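Local coordinates for protein DNA helicase RecQ (Deinococcus radiodurans, PDB 4Q48) that probably couples ATP hydrolysis to the unwinding of duplex DNA, moving in the 3'-5' direction, this chain being the catalytic core of the longer helicase, at residues I240-S245 / V290-A295; F307-D312 / T335-Y340. All blocks are in the same frame, centred on the assembly; numbering follows the deposited sequence.

Overall arrangement
Both contacts lie in the six-stranded parallel sheet of the second helicase domain, the one holding the helicase C-terminal family. From the N terminus, strand 238-242 enters first; the chain then passes through helix 246-258, strand 263-266 and helix 272-284 before strand 289-292 returns beside it, and contact 1 closes that loop. Strand 305-310 follows on the other flank of 238-242, and helix 317-324 leads to strand 334-340, where contact 2 closes a shorter beta-alpha-beta loop. The two loops run in series and neither encloses the other. They lie about 10 Å apart, centre to centre, joined by backbone pairing of strands 238-242 and 305-310 and by a probable hydrogen bond from Leu244 to Asp312.

Contact 1 (I240-S245 / V290-A295)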
# COMPACT_ATOMS: atom_id res chain seq x y z
N ILE A 240 -11.59 14.27 10.64
CA ILE A 240 -10.24 14.76 10.43
C ILE A 240 -10.14 15.48 9.09
O ILE A 240 -10.62 14.97 8.10
CB ILE A 240 -9.22 13.63 10.44
CG1 ILE A 240 -9.40 12.75 11.67
CG2 ILE A 240 -7.82 14.21 10.33
CD1 ILE A 240 -8.55 11.45 11.64
N VAL A 241 -9.57 16.68 9.08
CA VAL A 241 -9.28 17.40 7.84
C VAL A 241 -7.79 17.47 7.62
O VAL A 241 -7.10 18.13 8.39
CB VAL A 241 -9.82 18.84 7.86
CG1 VAL A 241 -9.43 19.58 6.58
CG2 VAL A 241 -11.32 18.84 8.11
N TYR A 242 -7.27 16.83 6.58
CA TYR A 242 -5.82 16.88 6.31
C TYR A 242 -5.39 18.02 5.39
O TYR A 242 -5.95 18.20 4.31
CB TYR A 242 -5.39 15.58 5.68
CG TYR A 242 -5.39 14.42 6.62
CD1 TYR A 242 -4.37 14.26 7.56
CD2 TYR A 242 -6.37 13.45 6.54
CE1 TYR A 242 -4.35 13.16 8.42
CE2 TYR A 242 -6.35 12.34 7.38
CZ TYR A 242 -5.35 12.21 8.31
OH TYR A 242 -5.36 11.12 9.15
N CYS A 243 -4.39 18.79 5.80
CA CYS A 243 -3.83 19.83 4.92
C CYS A 243 -2.34 19.61 4.74
O CYS A 243 -1.71 18.90 5.55
CB CYS A 243 -4.09 21.23 5.46
SG CYS A 243 -5.84 21.61 5.68
N LEU A 244 -1.77 20.20 3.68
CA LEU A 244 -0.39 19.90 3.28
C LEU A 244 0.67 20.55 4.15
O LEU A 244 1.68 19.93 4.50
CB LEU A 244 -0.15 20.27 1.81
CG LEU A 244 1.01 19.43 1.25
CD1 LEU A 244 0.77 17.94 1.52
CD2 LEU A 244 1.24 19.68 -0.25
N SER A 245 0.44 21.81 4.49
CA SER A 245 1.39 22.59 5.28
C SER A 245 0.91 22.82 6.71
O SER A 245 -0.28 22.76 7.01
CB SER A 245 1.65 23.95 4.62
OG SER A 245 0.46 24.73 4.57
N VAL A 290 -10.37 17.50 14.00
CA VAL A 290 -8.93 17.79 14.07
C VAL A 290 -8.39 18.16 12.68
O VAL A 290 -8.75 17.52 11.69
CB VAL A 290 -8.12 16.58 14.63
CG1 VAL A 290 -6.63 16.78 14.43
CG2 VAL A 290 -8.42 16.33 16.09
N CYS A 291 -7.57 19.20 12.60
CA CYS A 291 -6.85 19.49 11.36
C CYS A 291 -5.38 19.15 11.50
O CYS A 291 -4.71 19.65 12.41
CB CYS A 291 -6.99 20.94 10.93
SG CYS A 291 -8.65 21.49 10.70
N ALA A 292 -4.87 18.32 10.58
CA ALA A 292 -3.51 17.79 10.67
C ALA A 292 -2.83 17.68 9.30
O ALA A 292 -3.50 17.75 8.26
CB ALA A 292 -3.53 16.43 11.36
N THR A 293 -1.51 17.48 9.29
CA THR A 293 -0.74 17.38 8.04
C THR A 293 -0.57 15.93 7.61
O THR A 293 -0.88 15.57 6.47
CB THR A 293 0.65 18.04 8.17
OG1 THR A 293 1.23 17.68 9.43
CG2 THR A 293 0.54 19.54 8.09
N VAL A 294 -0.01 15.13 8.53
CA VAL A 294 0.19 13.68 8.40
C VAL A 294 0.50 13.18 9.82
O VAL A 294 1.53 13.56 10.39
CB VAL A 294 1.35 13.29 7.45
CG1 VAL A 294 1.88 11.91 7.79
CG2 VAL A 294 0.92 13.35 5.98
N ALA A 295 -0.37 12.31 10.35
CA ALA A 295 -0.28 11.79 11.73
C ALA A 295 -1.53 10.97 12.09
O ALA A 295 -1.52 10.15 13.02
CB ALA A 295 -0.10 12.93 12.75
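Two parallel strands of the second RecA-like domain, 238-242 and 289-292, pair side by side until both segments leave the sheet. Val241 is gripped on its two backbone polar atoms: its N donates to Val290 O (2.9 Å), and its O receives Ala292 N at 3.1 Å. Cys243 N then reaches Ala292 O (2.8 Å), carrying the pairing one residue beyond strand 238-242. On one face of the sheet Val241 CB packs against Cys291 SG (4.1 Å); with SG anti to its own carbonyl carbon (chi1 -57°), the sulfur lies alongside the valine. On the other, Tyr242 turns CD1 obliquely to Ala292 O, 3.7 Å away, while Ile240 CG2 of its own strand lies over one ring face near the rim. The phenol OH is hydrogen-bonded to Arg326, and the ring meets that of His310. Past the strands Thr293 takes over: its methyl CG2 sits 3.5 Å from Ser245 O and equally near Cys243 O. Ser245 N-caps helix 246-258: its side chain caps a backbone N, and OG is hydrogen-bonded to Ser248 OG. Parallel strands giving way to loops and a helix N-cap at their C-terminal ends are general to alpha/beta folds, RecA-like helicase domains included.

Contact 2 (F307-D312 / T335-Y340); sequences FVAHLD and TAWMVY
Met338 lays its side chain along the beta carbon of His310, CG 3.5 Å from His310 CB. CG anti to the backbone N (chi1 169°) and an extended chi2 carry SD past His310 CB, oblique to the imidazole and 5.0 Å from its centroid; the bend at chi3 turns only the terminal methyl. With an alanine in place of Met338, a gap is likely to open beside His310 CB and the ring to lose its sulfur neighbour. The ring's NE2 is hydrogen-bonded to Glu323. On the other sheet face, Trp337 leans the CE3 side of its indole toward Ala309, CE3 4.0 Å from Ala309 CB, oblique to the ring. Leu311 CD2 comes to the indole edge at CZ3 (4.0 Å) and lies beside Val339 CG2 (3.9 Å). Val339 CG1 covers one indole face near the rim. Between these two layers the strands run parallel, joined by four backbone hydrogen bonds, among them His310 N to Trp337 O (2.8 Å) and Val339 N to His310 O. Helix 317-324 links the strands as a beta-alpha-beta unit on the His310 side; helix 222-233 covers the Trp337 side, Phe229 stacking on the indole, and strands 238-242 and 212-218 flank the pair.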
# COMPACT_ATOMS: atom_id res chain seq x y z
N PHE A 307 -15.90 11.43 9.02
CA PHE A 307 -15.33 11.77 7.73
C PHE A 307 -13.83 12.06 7.77
O PHE A 307 -13.26 12.44 8.81
CB PHE A 307 -16.06 12.97 7.13
CG PHE A 307 -15.80 14.30 7.83
CD1 PHE A 307 -16.64 14.75 8.84
CD2 PHE A 307 -14.78 15.13 7.41
CE1 PHE A 307 -16.44 15.97 9.43
CE2 PHE A 307 -14.58 16.37 8.01
CZ PHE A 307 -15.41 16.78 9.02
N VAL A 308 -13.19 11.84 6.62
CA VAL A 308 -11.85 12.34 6.40
C VAL A 308 -11.83 13.19 5.14
O VAL A 308 -12.14 12.71 4.05
CB VAL A 308 -10.81 11.23 6.30
CG1 VAL A 308 -9.55 11.78 5.72
CG2 VAL A 308 -10.52 10.71 7.68
N ALA A 309 -11.43 14.44 5.32
CA ALA A 309 -11.36 15.42 4.25
C ALA A 309 -9.93 15.67 3.82
O ALA A 309 -9.06 15.95 4.65
CB ALA A 309 -12.01 16.72 4.68
N HIS A 310 -9.68 15.63 2.51
CA HIS A 310 -8.38 16.03 1.99
C HIS A 310 -8.51 17.33 1.21
O HIS A 310 -9.22 17.40 0.21
CB HIS A 310 -7.79 14.92 1.12
CG HIS A 310 -7.12 13.83 1.91
ND1 HIS A 310 -7.76 12.67 2.28
CD2 HIS A 310 -5.86 13.74 2.40
CE1 HIS A 310 -6.92 11.91 2.96
NE2 HIS A 310 -5.76 12.53 3.05
N LEU A 311 -7.81 18.37 1.67
CA LEU A 311 -7.94 19.68 1.04
C LEU A 311 -6.72 19.92 0.16
O LEU A 311 -6.59 20.95 -0.50
CB LEU A 311 -8.06 20.75 2.12
CG LEU A 311 -9.48 20.92 2.64
CD1 LEU A 311 -9.53 21.89 3.81
CD2 LEU A 311 -10.42 21.37 1.54
N ASP A 312 -5.83 18.93 0.16
CA ASP A 312 -4.68 18.89 -0.73
C ASP A 312 -4.41 17.44 -1.09
O ASP A 312 -4.92 16.52 -0.44
CB ASP A 312 -3.41 19.50 -0.08
CG ASP A 312 -3.57 20.95 0.32
OD1 ASP A 312 -3.86 21.80 -0.55
OD2 ASP A 312 -3.38 21.23 1.53
N THR A 335 -17.53 9.04 5.22
CA THR A 335 -17.18 9.56 3.91
C THR A 335 -15.72 9.96 3.85
O THR A 335 -15.21 10.61 4.76
CB THR A 335 -17.97 10.82 3.54
OG1 THR A 335 -19.37 10.69 3.88
CG2 THR A 335 -17.75 11.16 2.06
N ALA A 336 -15.04 9.57 2.78
CA ALA A 336 -13.74 10.16 2.51
C ALA A 336 -13.97 11.09 1.36
O ALA A 336 -14.46 10.67 0.31
CB ALA A 336 -12.72 9.11 2.19
N TRP A 337 -13.67 12.37 1.59
CA TRP A 337 -14.00 13.48 0.69
C TRP A 337 -12.72 14.25 0.37
O TRP A 337 -12.02 14.71 1.29
CB TRP A 337 -15.00 14.37 1.39
CG TRP A 337 -15.52 15.60 0.70
CD1 TRP A 337 -16.73 15.74 0.09
CD2 TRP A 337 -14.90 16.90 0.67
NE1 TRP A 337 -16.89 17.04 -0.35
CE2 TRP A 337 -15.78 17.77 -0.01
CE3 TRP A 337 -13.68 17.41 1.14
CZ2 TRP A 337 -15.49 19.12 -0.24
CZ3 TRP A 337 -13.38 18.75 0.90
CH2 TRP A 337 -14.29 19.59 0.23
N MET A 338 -12.37 14.35 -0.91
CA MET A 338 -11.15 15.06 -1.31
C MET A 338 -11.35 15.93 -2.56
O MET A 338 -11.96 15.54 -3.57
CB MET A 338 -9.99 14.09 -1.56
CG MET A 338 -8.76 14.72 -2.24
SD MET A 338 -7.29 13.66 -2.40
CE MET A 338 -7.79 12.50 -3.65
N VAL A 339 -10.80 17.13 -2.47
CA VAL A 339 -10.76 18.02 -3.61
C VAL A 339 -9.31 18.37 -3.89
O VAL A 339 -8.49 18.51 -3.00
CB VAL A 339 -11.58 19.32 -3.39
CG1 VAL A 339 -13.09 19.06 -3.55
CG2 VAL A 339 -11.20 19.99 -2.06
N TYR A 340 -9.02 18.48 -5.17
CA TYR A 340 -7.70 18.85 -5.59
C TYR A 340 -7.92 19.61 -6.89
O TYR A 340 -8.95 19.44 -7.56
CB TYR A 340 -6.81 17.61 -5.78
CG TYR A 340 -7.03 16.89 -7.09
CD1 TYR A 340 -8.17 16.15 -7.32
CD2 TYR A 340 -6.07 16.96 -8.10
CE1 TYR A 340 -8.36 15.52 -8.53
CE2 TYR A 340 -6.25 16.33 -9.30
CZ TYR A 340 -7.38 15.63 -9.51
OH TYR A 340 -7.54 15.02 -10.71